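Local coordinates for membrane protein (Acinetobacter baumannii AB307-0294, PDB 5DL5) that probably forms a beta-barrel channel of the OprD porin family across the bacterial outer membrane, letting small solutes, and possibly antibiotics, into the cell, at residues 395-400 against 419-424; 36-41 against 51-56; 349-354 against 379-384; 401-406 against 415-420. All blocks are in the same frame, centred on the assembly; numbering follows the deposited sequence.

Interaction 1: 395-400 against 419-424; sequences LRIRNS and WRIFLD. With C8E ((hydroxyethyloxy)tri(ethyloxy)octane), chain B.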
# COMPACT_ATOMS: atom_id res chain seq x y z
N LEU A 395 -0.07 7.32 17.88
CA LEU A 395 0.73 6.17 18.24
C LEU A 395 -0.04 4.90 17.87
O LEU A 395 -1.22 4.81 18.17
CB LEU A 395 1.15 6.34 19.66
CG LEU A 395 1.83 5.10 20.25
CD1 LEU A 395 3.20 4.97 19.57
CD2 LEU A 395 1.97 5.25 21.72
N ARG A 396 0.58 3.96 17.12
CA ARG A 396 -0.05 2.72 16.60
C ARG A 396 0.84 1.66 17.15
O ARG A 396 2.07 1.73 16.94
CB ARG A 396 0.13 2.53 15.10
CG ARG A 396 -0.83 3.33 14.35
CD ARG A 396 -0.94 2.98 12.88
NE ARG A 396 0.30 2.85 12.11
CZ ARG A 396 1.11 3.81 11.65
NH1 ARG A 396 1.00 5.08 11.98
NH2 ARG A 396 2.13 3.47 10.88
N ILE A 397 0.27 0.69 17.85
CA ILE A 397 0.97 -0.45 18.37
C ILE A 397 0.20 -1.65 17.80
O ILE A 397 -0.99 -1.74 17.98
CB ILE A 397 0.95 -0.61 19.89
CG1 ILE A 397 1.75 0.44 20.58
CG2 ILE A 397 1.57 -1.94 20.27
CD1 ILE A 397 1.18 1.82 20.39
N ARG A 398 0.87 -2.54 17.11
CA ARG A 398 0.21 -3.62 16.48
C ARG A 398 1.02 -4.89 16.58
O ARG A 398 2.26 -4.88 16.61
CB ARG A 398 -0.19 -3.28 15.05
CG ARG A 398 0.85 -3.20 14.03
CD ARG A 398 0.35 -2.92 12.60
NE ARG A 398 0.47 -4.10 11.75
CZ ARG A 398 0.14 -4.11 10.45
NH1 ARG A 398 -0.32 -3.02 9.86
NH2 ARG A 398 0.15 -5.24 9.78
N ASN A 399 0.29 -5.99 16.71
CA ASN A 399 0.90 -7.32 16.79
C ASN A 399 0.14 -8.36 15.94
O ASN A 399 -1.13 -8.33 15.86
CB ASN A 399 0.88 -7.76 18.23
CG ASN A 399 1.33 -9.22 18.41
OD1 ASN A 399 0.51 -10.15 18.64
ND2 ASN A 399 2.61 -9.44 18.29
N SER A 400 0.92 -9.23 15.29
CA SER A 400 0.45 -10.37 14.53
C SER A 400 1.06 -11.64 15.04
O SER A 400 2.32 -11.77 15.15
CB SER A 400 0.75 -10.22 13.07
OG SER A 400 -0.13 -9.28 12.59
N TRP A 419 5.81 -7.53 15.86
CA TRP A 419 5.30 -6.27 16.47
C TRP A 419 5.68 -5.08 15.59
O TRP A 419 6.85 -5.05 15.12
CB TRP A 419 5.97 -6.01 17.79
CG TRP A 419 5.45 -6.86 18.87
CD1 TRP A 419 5.96 -8.04 19.27
CD2 TRP A 419 4.38 -6.55 19.78
NE1 TRP A 419 5.25 -8.52 20.29
CE2 TRP A 419 4.27 -7.64 20.66
CE3 TRP A 419 3.50 -5.46 19.93
CZ2 TRP A 419 3.33 -7.69 21.70
CZ3 TRP A 419 2.51 -5.53 20.93
CH2 TRP A 419 2.44 -6.65 21.81
N ARG A 420 4.80 -4.09 15.53
CA ARG A 420 5.08 -2.80 14.86
C ARG A 420 4.59 -1.70 15.72
O ARG A 420 3.47 -1.73 16.23
CB ARG A 420 4.45 -2.56 13.50
CG ARG A 420 4.57 -3.67 12.53
CD ARG A 420 3.98 -3.25 11.17
NE ARG A 420 3.99 -4.44 10.36
CZ ARG A 420 3.40 -4.57 9.15
NH1 ARG A 420 2.84 -3.53 8.49
NH2 ARG A 420 3.40 -5.75 8.60
N ILE A 421 5.46 -0.69 15.89
CA ILE A 421 5.06 0.47 16.61
C ILE A 421 5.51 1.71 15.78
O ILE A 421 6.75 1.76 15.37
CB ILE A 421 5.74 0.50 17.97
CG1 ILE A 421 5.43 -0.79 18.73
CG2 ILE A 421 5.34 1.74 18.75
CD1 ILE A 421 6.21 -0.96 19.98
N PHE A 422 4.60 2.72 15.68
CA PHE A 422 4.84 3.91 14.91
C PHE A 422 4.30 5.08 15.66
O PHE A 422 3.14 5.09 15.98
CB PHE A 422 4.16 3.81 13.52
CG PHE A 422 4.89 2.90 12.57
CD1 PHE A 422 6.08 3.34 11.89
CD2 PHE A 422 4.41 1.62 12.30
CE1 PHE A 422 6.76 2.50 11.01
CE2 PHE A 422 5.13 0.78 11.41
CZ PHE A 422 6.35 1.22 10.80
N LEU A 423 5.17 6.02 15.93
CA LEU A 423 4.82 7.35 16.38
C LEU A 423 4.94 8.36 15.21
O LEU A 423 6.04 8.54 14.68
CB LEU A 423 5.81 7.78 17.49
CG LEU A 423 5.73 9.20 18.01
CD1 LEU A 423 4.35 9.35 18.58
CD2 LEU A 423 6.80 9.57 19.05
N ASP A 424 3.84 9.02 14.87
CA ASP A 424 3.71 9.97 13.73
C ASP A 424 3.36 11.28 14.32
O ASP A 424 2.33 11.41 14.99
CB ASP A 424 2.56 9.53 12.81
CG ASP A 424 2.95 8.37 11.88
OD1 ASP A 424 4.14 7.96 11.93
OD2 ASP A 424 2.06 7.81 11.15
C6 C8E B . 15.56 -7.16 1.57
C7 C8E B . 15.08 -7.07 3.05
C8 C8E B . 14.77 -8.42 3.75
O9 C8E B . 13.66 -8.38 4.71
C10 C8E B . 12.70 -9.34 4.28
C11 C8E B . 11.76 -8.71 3.24
O12 C8E B . 10.54 -9.41 3.14
C13 C8E B . 9.70 -9.44 4.31
C14 C8E B . 8.67 -8.35 4.26
O15 C8E B . 7.34 -8.78 4.50
C16 C8E B . 6.79 -9.83 3.69
C17 C8E B . 5.30 -9.48 3.58
O18 C8E B . 4.97 -8.75 4.79
C19 C8E B . 4.03 -7.68 4.61
C20 C8E B . 3.68 -7.11 5.97
O21 C8E B . 2.53 -6.21 6.06
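Two neighbouring antiparallel strands of the OprD-family barrel wall, 395-400 and 419-424, meet here. Arg396, Arg398, Arg420 and Phe422 line one face of the wall; Leu395, Ile397, Asn399, Trp419, Ile421 and Leu423 occupy the other. The hydrogen-bonded pairs are Arg396 with Phe422 and Arg398 with Arg420, each joined by two backbone bonds, with Arg398 N to Arg420 O at 2.9 Å. Arg398 sets its CG between backbone N and carbonyl carbon (chi1 72°), which lays its chain alongside the extended Arg420. Their guanidinium planes are stacked 10° from parallel, centres 3.6 Å apart, with Arg398 NH2 over the rim of the Arg420 group. At the edge of the Arg420 group, NH2 donates a nearly straight bond to C8E O21 (2.7 Å). The Arg396 guanidinium lies nearly parallel to the Phe422 ring plane (12°), with Phe422 CB over one face, while its NH1 forms a salt bridge to Asp424 OD2 (3.0 Å), meeting that oxygen from above the carboxylate plane; Asp424 OD1 is held by Arg35. On the other face, Asn399 CB makes a CH-pi contact over the six-membered ring of Trp419, 3.8 Å from its centroid, and Asn399 ND2 lies over the indole face, 3.4 Å from Trp419 CE2. Ile397 CG2 touches the edge of the same indole at CZ3 (3.8 Å), and Leu395 continues the apolar surface against Ile421. The stacked arginines, with Arg41 and Arg141 close by, concentrate positive charge on one face, consistent with the arginine-lined channel of OprD relatives that attracts anionic groups; the mostly apolar opposite face probably meets lipid.

Interaction 2: 36-41 against 51-56; sequences TGYLTR and SSVAQS. With C8E ((hydroxyethyloxy)tri(ethyloxy)octane), chain B.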
# COMPACT_ATOMS: atom_id res chain seq x y z
N THR A 36 8.66 7.91 13.91
CA THR A 36 9.57 6.98 14.56
C THR A 36 8.94 5.58 14.37
O THR A 36 7.78 5.34 14.76
CB THR A 36 9.68 7.28 16.06
OG1 THR A 36 9.75 8.68 16.30
CG2 THR A 36 10.85 6.58 16.70
N GLY A 37 9.74 4.65 13.87
CA GLY A 37 9.25 3.25 13.75
C GLY A 37 10.12 2.14 14.30
O GLY A 37 11.33 2.25 14.44
N TYR A 38 9.45 1.03 14.56
CA TYR A 38 9.96 -0.16 15.19
C TYR A 38 9.20 -1.29 14.54
O TYR A 38 7.94 -1.27 14.60
CB TYR A 38 9.52 -0.08 16.61
CG TYR A 38 9.91 -1.24 17.50
CD1 TYR A 38 9.14 -2.40 17.57
CD2 TYR A 38 11.02 -1.15 18.33
CE1 TYR A 38 9.49 -3.45 18.41
CE2 TYR A 38 11.39 -2.22 19.16
CZ TYR A 38 10.60 -3.36 19.17
OH TYR A 38 10.99 -4.38 19.99
N LEU A 39 9.90 -2.27 13.96
CA LEU A 39 9.25 -3.44 13.40
C LEU A 39 10.18 -4.62 13.66
O LEU A 39 11.34 -4.63 13.25
CB LEU A 39 9.01 -3.24 11.90
CG LEU A 39 8.11 -4.22 11.14
CD1 LEU A 39 7.60 -3.64 9.75
CD2 LEU A 39 8.73 -5.58 11.03
N THR A 40 9.66 -5.61 14.36
CA THR A 40 10.39 -6.83 14.62
C THR A 40 9.54 -8.06 14.25
O THR A 40 8.32 -8.12 14.50
CB THR A 40 10.75 -6.97 16.15
OG1 THR A 40 9.56 -7.18 16.91
CG2 THR A 40 11.51 -5.73 16.71
N ARG A 41 10.20 -9.09 13.77
CA ARG A 41 9.60 -10.41 13.47
C ARG A 41 10.51 -11.50 14.09
O ARG A 41 11.71 -11.64 13.70
CB ARG A 41 9.65 -10.62 11.99
CG ARG A 41 8.67 -9.71 11.25
CD ARG A 41 8.20 -10.23 9.86
NE ARG A 41 7.35 -9.19 9.30
CZ ARG A 41 6.95 -9.10 8.04
NH1 ARG A 41 7.35 -9.95 7.18
NH2 ARG A 41 6.20 -8.12 7.65
N SER A 51 14.72 -7.12 13.02
CA SER A 51 14.42 -5.96 13.90
C SER A 51 14.95 -4.69 13.27
O SER A 51 16.15 -4.61 12.93
CB SER A 51 15.07 -6.16 15.27
OG SER A 51 14.92 -4.91 16.02
N SER A 52 14.07 -3.71 13.08
CA SER A 52 14.36 -2.50 12.39
C SER A 52 13.82 -1.35 13.22
O SER A 52 12.62 -1.31 13.50
CB SER A 52 13.77 -2.45 10.95
OG SER A 52 14.28 -3.56 10.18
N VAL A 53 14.70 -0.39 13.58
CA VAL A 53 14.27 0.80 14.33
C VAL A 53 14.90 2.02 13.68
O VAL A 53 16.13 1.99 13.34
CB VAL A 53 14.62 0.78 15.83
CG1 VAL A 53 13.89 1.91 16.56
CG2 VAL A 53 14.30 -0.57 16.50
N ALA A 54 14.07 3.09 13.47
CA ALA A 54 14.45 4.26 12.70
C ALA A 54 13.55 5.50 12.92
O ALA A 54 12.46 5.38 13.51
CB ALA A 54 14.55 3.89 11.21
N GLN A 55 14.10 6.70 12.60
CA GLN A 55 13.43 7.97 12.69
C GLN A 55 13.47 8.62 11.33
O GLN A 55 14.55 8.64 10.70
CB GLN A 55 14.13 8.87 13.69
CG GLN A 55 13.56 10.28 13.77
CD GLN A 55 12.19 10.33 14.38
OE1 GLN A 55 12.00 9.73 15.44
NE2 GLN A 55 11.20 10.96 13.69
N SER A 56 12.33 9.16 10.88
CA SER A 56 12.26 9.82 9.57
C SER A 56 11.66 11.14 9.73
O SER A 56 10.87 11.38 10.66
CB SER A 56 11.29 9.04 8.64
OG SER A 56 12.05 7.90 8.32
C6 C8E B . 15.56 -7.16 1.57
C7 C8E B . 15.08 -7.07 3.05
C8 C8E B . 14.77 -8.42 3.75
O9 C8E B . 13.66 -8.38 4.71
C10 C8E B . 12.70 -9.34 4.28
C11 C8E B . 11.76 -8.71 3.24
O12 C8E B . 10.54 -9.41 3.14
C13 C8E B . 9.70 -9.44 4.31
C14 C8E B . 8.67 -8.35 4.26
O15 C8E B . 7.34 -8.78 4.50
C16 C8E B . 6.79 -9.83 3.69
C17 C8E B . 5.30 -9.48 3.58
O18 C8E B . 4.97 -8.75 4.79
C19 C8E B . 4.03 -7.68 4.61
C20 C8E B . 3.68 -7.11 5.97
O21 C8E B . 2.53 -6.21 6.06
O HOH W 1 8.46 10.80 15.13
O HOH W 2 12.31 -5.33 10.59
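Thr36 to Thr40 and Ser51 to Gln55 pair as the two arms of a beta hairpin in the porin barrel, built from strands 29-43 and 50-62. Their N-to-C directions differ by 178°. Backbone hydrogen bonds come in two reciprocal sets: Gly37 with Ala54, where Gly37 N to Ala54 O measures 2.8 Å, and Leu39 with Ser52, where Leu39 N to Ser52 O and Ser52 N to Leu39 O are both 2.9 Å. Between these sets, CA-H...O contacts fill in, such as Val53 CA to Gly37 O at 3.3 Å.

Apolar contact is modest. Tyr38 CD2 meets Val53 CG2 at 3.8 Å, on the face that also carries Thr36, Thr40, Ser51 and Gln55.

Side-chain polar bonds lie near both ends. Arg41, extended from CG to NE, reaches away from strand 51-56 to the bound detergent: its NH1 donates to C8E O15 (2.9 Å), its NH2 to C8E O18, and its NE pairs with Glu418. A water donates to Leu39 O and is also hydrogen-bonded to Ser52 OG, which has Gly91 N as a further partner. At the other end Gln55, bent at chi2 (69°), brings its amide back across to Thr36. There Thr36 OG1 donates to Gln55 OE1 at 2.6 Å, and a second water donates to Thr36 OG1 (2.7 Å) while accepting from Gln55 NE2.

Interaction 3: 349-354 against 379-384; sequences PGLNWT and NQVKYT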
# COMPACT_ATOMS: atom_id res chain seq x y z
N PRO A 349 -11.34 9.73 24.03
CA PRO A 349 -11.45 10.11 22.63
C PRO A 349 -10.11 9.91 21.92
O PRO A 349 -9.00 10.06 22.54
CB PRO A 349 -11.90 11.57 22.68
CG PRO A 349 -12.46 11.77 24.02
CD PRO A 349 -11.72 10.84 24.94
N GLY A 350 -10.22 9.48 20.68
CA GLY A 350 -9.13 9.10 19.87
C GLY A 350 -8.43 7.80 20.12
O GLY A 350 -7.43 7.56 19.43
N LEU A 351 -8.90 6.95 21.06
CA LEU A 351 -8.35 5.59 21.25
C LEU A 351 -9.22 4.59 20.51
O LEU A 351 -10.44 4.64 20.67
CB LEU A 351 -8.25 5.25 22.75
CG LEU A 351 -7.72 3.86 23.09
CD1 LEU A 351 -6.25 3.77 22.80
CD2 LEU A 351 -7.91 3.53 24.57
N ASN A 352 -8.62 3.74 19.65
CA ASN A 352 -9.31 2.72 18.85
C ASN A 352 -8.60 1.38 18.97
O ASN A 352 -7.35 1.32 19.08
CB ASN A 352 -9.31 3.07 17.32
CG ASN A 352 -10.06 4.35 17.01
OD1 ASN A 352 -9.53 5.21 16.31
ND2 ASN A 352 -11.28 4.47 17.48
N TRP A 353 -9.37 0.30 18.87
CA TRP A 353 -8.81 -1.07 18.94
C TRP A 353 -9.42 -1.88 17.80
O TRP A 353 -10.65 -1.83 17.59
CB TRP A 353 -9.07 -1.68 20.33
CG TRP A 353 -8.78 -3.17 20.41
CD1 TRP A 353 -7.64 -3.81 19.99
CD2 TRP A 353 -9.62 -4.21 20.95
NE1 TRP A 353 -7.72 -5.14 20.24
CE2 TRP A 353 -8.92 -5.42 20.83
CE3 TRP A 353 -10.89 -4.23 21.56
CZ2 TRP A 353 -9.47 -6.69 21.22
CZ3 TRP A 353 -11.46 -5.49 21.95
CH2 TRP A 353 -10.73 -6.69 21.77
N THR A 354 -8.57 -2.60 17.09
CA THR A 354 -8.97 -3.50 16.03
C THR A 354 -8.41 -4.87 16.36
O THR A 354 -7.20 -5.00 16.78
CB THR A 354 -8.42 -3.07 14.62
OG1 THR A 354 -9.19 -1.99 14.18
CG2 THR A 354 -8.70 -4.19 13.56
N ASN A 379 -3.85 -7.67 16.30
CA ASN A 379 -4.40 -6.66 17.17
C ASN A 379 -3.68 -5.35 16.91
O ASN A 379 -2.44 -5.34 16.74
CB ASN A 379 -4.29 -7.02 18.62
CG ASN A 379 -5.26 -8.11 19.00
OD1 ASN A 379 -6.39 -7.82 19.37
ND2 ASN A 379 -4.85 -9.39 18.83
N GLN A 380 -4.45 -4.28 16.86
CA GLN A 380 -3.88 -2.96 16.83
C GLN A 380 -4.61 -2.05 17.77
O GLN A 380 -5.80 -2.02 17.79
CB GLN A 380 -3.89 -2.37 15.39
CG GLN A 380 -3.36 -0.95 15.38
CD GLN A 380 -3.11 -0.46 13.95
OE1 GLN A 380 -2.17 -0.87 13.28
NE2 GLN A 380 -3.98 0.37 13.49
N VAL A 381 -3.86 -1.36 18.58
CA VAL A 381 -4.36 -0.24 19.31
C VAL A 381 -3.73 1.04 18.75
O VAL A 381 -2.48 1.12 18.51
CB VAL A 381 -4.02 -0.34 20.78
CG1 VAL A 381 -4.39 0.95 21.52
CG2 VAL A 381 -4.74 -1.52 21.41
N LYS A 382 -4.57 2.03 18.60
CA LYS A 382 -4.14 3.30 18.08
C LYS A 382 -4.69 4.43 18.92
O LYS A 382 -5.89 4.38 19.31
CB LYS A 382 -4.61 3.45 16.62
CG LYS A 382 -4.12 4.79 16.05
CD LYS A 382 -4.17 4.91 14.53
CE LYS A 382 -3.31 6.12 14.20
NZ LYS A 382 -3.22 6.30 12.75
N TYR A 383 -3.86 5.42 19.23
CA TYR A 383 -4.29 6.66 19.89
C TYR A 383 -3.91 7.87 19.02
O TYR A 383 -2.71 8.01 18.65
CB TYR A 383 -3.59 6.79 21.26
CG TYR A 383 -3.96 8.02 21.91
CD1 TYR A 383 -5.30 8.26 22.25
CD2 TYR A 383 -3.04 9.02 22.13
CE1 TYR A 383 -5.69 9.47 22.79
CE2 TYR A 383 -3.43 10.21 22.70
CZ TYR A 383 -4.75 10.43 23.01
OH TYR A 383 -5.11 11.64 23.60
N THR A 384 -4.86 8.77 18.76
CA THR A 384 -4.63 10.03 18.05
C THR A 384 -4.95 11.14 18.97
O THR A 384 -6.01 11.09 19.61
CB THR A 384 -5.48 10.08 16.77
OG1 THR A 384 -5.12 8.96 16.03
CG2 THR A 384 -5.17 11.26 15.86
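The indole of Trp353 and the side-chain amide of Asn379 lie side by side and nearly coplanar, their planes 8° apart, so that the meeting is edge to edge. Trp353 NE1 donates to Asn379 OD1 at 3.1 Å, in the plane of the amide and on a lone pair of the oxygen, with the acceptor close to the ring plane. The same OD1 is bonded to Thr355 OG1, and these two bonds fix the amide's rotation. Also at the indole edge is Gln380 O, 3.4 Å from Trp353 CD1. The phenol of Tyr383 likewise presents its edge to segment 349-354: its CE1 lies 3.4 Å from Pro349 O, and Leu351 N is near the ring plane. Tyr383 CG stands anti to the backbone N (chi1 178°), carrying the ring towards the turn before strand 351-365.

These residues belong to a long antiparallel hairpin of the barrel wall, strands 351-365 and 371-384. Asn352 pairs with Lys382 and Thr354 with Gln380, each through two backbone bonds; Asn352 N to Lys382 O is 2.8 Å. One bond extends the pairing beyond the strand proper, from Thr384 N to Gly350 O (2.9 Å), where Gly350 adopts a positive phi of 75°, a conformation that favours glycine, and lies close against Thr384 O.

Leu351, Trp353, Val381 and Tyr383 share one face of the wall. Leu351 CD1 touches Val381 CG1 at 3.6 Å, the two side chains lying at an oblique angle, and Val381 CG2 reaches Trp353 CD1 at 4.0 Å. Strand 332-341 adds Tyr338 and Val340 beside Trp353. On the other face, Lys382 packs on Arg396 and Gln380 on Arg398.

Interaction 4: 401-406 against 415-420; sequences YYRASD and DTNEWR. With C8E ((hydroxyethyloxy)tri(ethyloxy)octane), chain B.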
# COMPACT_ATOMS: atom_id res chain seq x y z
N TYR A 401 0.18 -12.57 15.37
CA TYR A 401 0.64 -13.93 15.68
C TYR A 401 0.27 -14.79 14.41
O TYR A 401 -0.92 -14.89 14.06
CB TYR A 401 0.08 -14.42 17.06
CG TYR A 401 0.23 -15.95 17.37
CD1 TYR A 401 -0.79 -16.81 16.98
CD2 TYR A 401 1.28 -16.50 18.10
CE1 TYR A 401 -0.76 -18.17 17.18
CE2 TYR A 401 1.31 -17.90 18.36
CZ TYR A 401 0.28 -18.73 17.85
OH TYR A 401 0.14 -20.13 18.01
N TYR A 402 1.29 -15.27 13.68
CA TYR A 402 1.10 -15.83 12.41
C TYR A 402 1.64 -17.25 12.36
O TYR A 402 2.76 -17.48 12.82
CB TYR A 402 1.74 -14.98 11.34
CG TYR A 402 1.77 -15.60 9.97
CD1 TYR A 402 0.67 -15.48 9.11
CD2 TYR A 402 2.86 -16.33 9.54
CE1 TYR A 402 0.66 -16.02 7.86
CE2 TYR A 402 2.86 -16.97 8.30
CZ TYR A 402 1.76 -16.78 7.44
OH TYR A 402 1.70 -17.34 6.21
N ARG A 403 0.82 -18.19 11.82
CA ARG A 403 1.25 -19.55 11.70
C ARG A 403 0.87 -20.13 10.34
O ARG A 403 -0.16 -19.81 9.84
CB ARG A 403 0.63 -20.45 12.81
CG ARG A 403 1.10 -20.17 14.25
CD ARG A 403 2.59 -20.36 14.50
NE ARG A 403 3.02 -19.95 15.86
CZ ARG A 403 3.36 -18.72 16.25
NH1 ARG A 403 3.31 -17.68 15.43
NH2 ARG A 403 3.77 -18.51 17.50
N ALA A 404 1.67 -21.07 9.82
CA ALA A 404 1.38 -21.60 8.51
C ALA A 404 1.77 -23.05 8.48
O ALA A 404 2.56 -23.49 9.32
CB ALA A 404 2.11 -20.78 7.45
N SER A 405 1.25 -23.80 7.53
CA SER A 405 1.73 -25.22 7.43
C SER A 405 3.21 -25.34 7.03
O SER A 405 3.89 -24.36 6.62
CB SER A 405 0.87 -26.13 6.50
OG SER A 405 0.43 -25.51 5.41
N ASP A 406 3.71 -26.54 7.15
CA ASP A 406 5.13 -26.86 6.86
C ASP A 406 5.61 -26.41 5.45
O ASP A 406 6.77 -25.94 5.32
CB ASP A 406 5.37 -28.36 6.91
CG ASP A 406 5.14 -28.89 8.25
OD1 ASP A 406 5.15 -28.04 9.15
OD2 ASP A 406 5.01 -30.15 8.43
N ASP A 415 6.37 -19.12 10.26
CA ASP A 415 5.75 -18.81 11.54
C ASP A 415 6.44 -17.59 12.18
O ASP A 415 7.69 -17.57 12.23
CB ASP A 415 5.89 -19.96 12.51
CG ASP A 415 5.07 -21.17 12.11
OD1 ASP A 415 4.34 -21.18 11.13
OD2 ASP A 415 5.11 -22.11 12.85
N THR A 416 5.65 -16.67 12.75
CA THR A 416 6.12 -15.36 13.19
C THR A 416 5.21 -14.72 14.20
O THR A 416 3.99 -14.82 14.10
CB THR A 416 6.10 -14.37 11.97
OG1 THR A 416 7.02 -14.81 10.98
CG2 THR A 416 6.43 -12.94 12.37
N ASN A 417 5.84 -14.03 15.13
CA ASN A 417 5.27 -13.10 16.03
C ASN A 417 5.89 -11.76 15.59
O ASN A 417 7.09 -11.55 15.79
CB ASN A 417 5.68 -13.48 17.49
CG ASN A 417 5.26 -14.96 17.85
OD1 ASN A 417 4.41 -15.59 17.20
ND2 ASN A 417 5.88 -15.52 18.89
N GLU A 418 5.06 -10.86 15.20
CA GLU A 418 5.46 -9.58 14.64
C GLU A 418 4.98 -8.50 15.57
O GLU A 418 3.83 -8.55 16.00
CB GLU A 418 4.85 -9.27 13.29
CG GLU A 418 5.27 -7.87 12.74
CD GLU A 418 4.77 -7.51 11.33
OE1 GLU A 418 3.61 -7.28 11.14
OE2 GLU A 418 5.58 -7.37 10.38
N TRP A 419 5.81 -7.53 15.86
CA TRP A 419 5.30 -6.27 16.47
C TRP A 419 5.68 -5.08 15.59
O TRP A 419 6.85 -5.05 15.12
CB TRP A 419 5.97 -6.01 17.79
CG TRP A 419 5.45 -6.86 18.87
CD1 TRP A 419 5.96 -8.04 19.27
CD2 TRP A 419 4.38 -6.55 19.78
NE1 TRP A 419 5.25 -8.52 20.29
CE2 TRP A 419 4.27 -7.64 20.66
CE3 TRP A 419 3.50 -5.46 19.93
CZ2 TRP A 419 3.33 -7.69 21.70
CZ3 TRP A 419 2.51 -5.53 20.93
CH2 TRP A 419 2.44 -6.65 21.81
N ARG A 420 4.80 -4.09 15.53
CA ARG A 420 5.08 -2.80 14.86
C ARG A 420 4.59 -1.70 15.72
O ARG A 420 3.47 -1.73 16.23
CB ARG A 420 4.45 -2.56 13.50
CG ARG A 420 4.57 -3.67 12.53
CD ARG A 420 3.98 -3.25 11.17
NE ARG A 420 3.99 -4.44 10.36
CZ ARG A 420 3.40 -4.57 9.15
NH1 ARG A 420 2.84 -3.53 8.49
NH2 ARG A 420 3.40 -5.75 8.60
C6 C8E B . 15.56 -7.16 1.57
C7 C8E B . 15.08 -7.07 3.05
C8 C8E B . 14.77 -8.42 3.75
O9 C8E B . 13.66 -8.38 4.71
C10 C8E B . 12.70 -9.34 4.28
C11 C8E B . 11.76 -8.71 3.24
O12 C8E B . 10.54 -9.41 3.14
C13 C8E B . 9.70 -9.44 4.31
C14 C8E B . 8.67 -8.35 4.26
O15 C8E B . 7.34 -8.78 4.50
C16 C8E B . 6.79 -9.83 3.69
C17 C8E B . 5.30 -9.48 3.58
O18 C8E B . 4.97 -8.75 4.79
C19 C8E B . 4.03 -7.68 4.61
C20 C8E B . 3.68 -7.11 5.97
O21 C8E B . 2.53 -6.21 6.06
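Arg403 is folded back by two successive turns, chi1 -68° and chi2 -61°, and its guanidinium therefore reaches across to Asn417. On the opposing strand Asn417 sets its CG beside its own backbone N (chi1 -56°), bringing OD1 to meet it. Arg403 NH1 donates to Asn417 OD1 at 3.0 Å, the acceptor lying in the guanidinium plane; a bond from NH2 to the same oxygen is modelled but its placement is doubtful. NH1 also bonds Tyr402 O at 2.7 Å and, weakly, Thr416 O. Tyr402 O is thus gripped twice: Arg403 NH1 and Thr416 N approach from opposite faces of its carbonyl plane, the latter at 3.0 Å.

Together with Tyr402 N to Thr416 O (2.8 Å), the Thr416 bond makes the last regular pair before the hairpin of strands 394-404 and 416-428 opens into its turn. Beyond it, a side chain takes over: Asp415 OD1 accepts from Ala404 N at 3.0 Å, nearly along its C-O axis. Asp415 OD2 lies 3.5 Å from Arg403 CD but well out of the guanidinium plane, so charge alone relates the two groups.

On the face with Tyr402, Glu418 OE1 uses its syn lone pair to take a bond from Arg420 NH2 at 3.0 Å, part of a salt bridge within strand 416-428, while Glu418 OE2 pairs with Arg41. Shared between two arginines, this carboxylate would partly offset their positive charge and orient them, whereas at the hairpin end Arg403 and Asp415 satisfy backbone groups as the strands part.

From the N terminus, interaction 2 comes first, pairing strands 29-43 and 50-62 across a short connection. Interaction 3 follows much later, closing the hairpin of strands 351-365 and 371-384. Interactions 1 and 4 share the next hairpin, strands 394-404 and 416-428: interaction 4 lies nearer its turn and nests inside interaction 1, and Trp419 and Arg420 belong to both. None of the contacts cross. Strand 371-384 abuts 394-404, with Asn399 N 2.8 Å from Asn379 O, linking interactions 3 and 1. Strand 416-428 in turn pairs with 29-43, as Leu423 O and Thr36 N show, so interactions 1 and 2 flank the seam where the chain's last strand closes the barrel on its first.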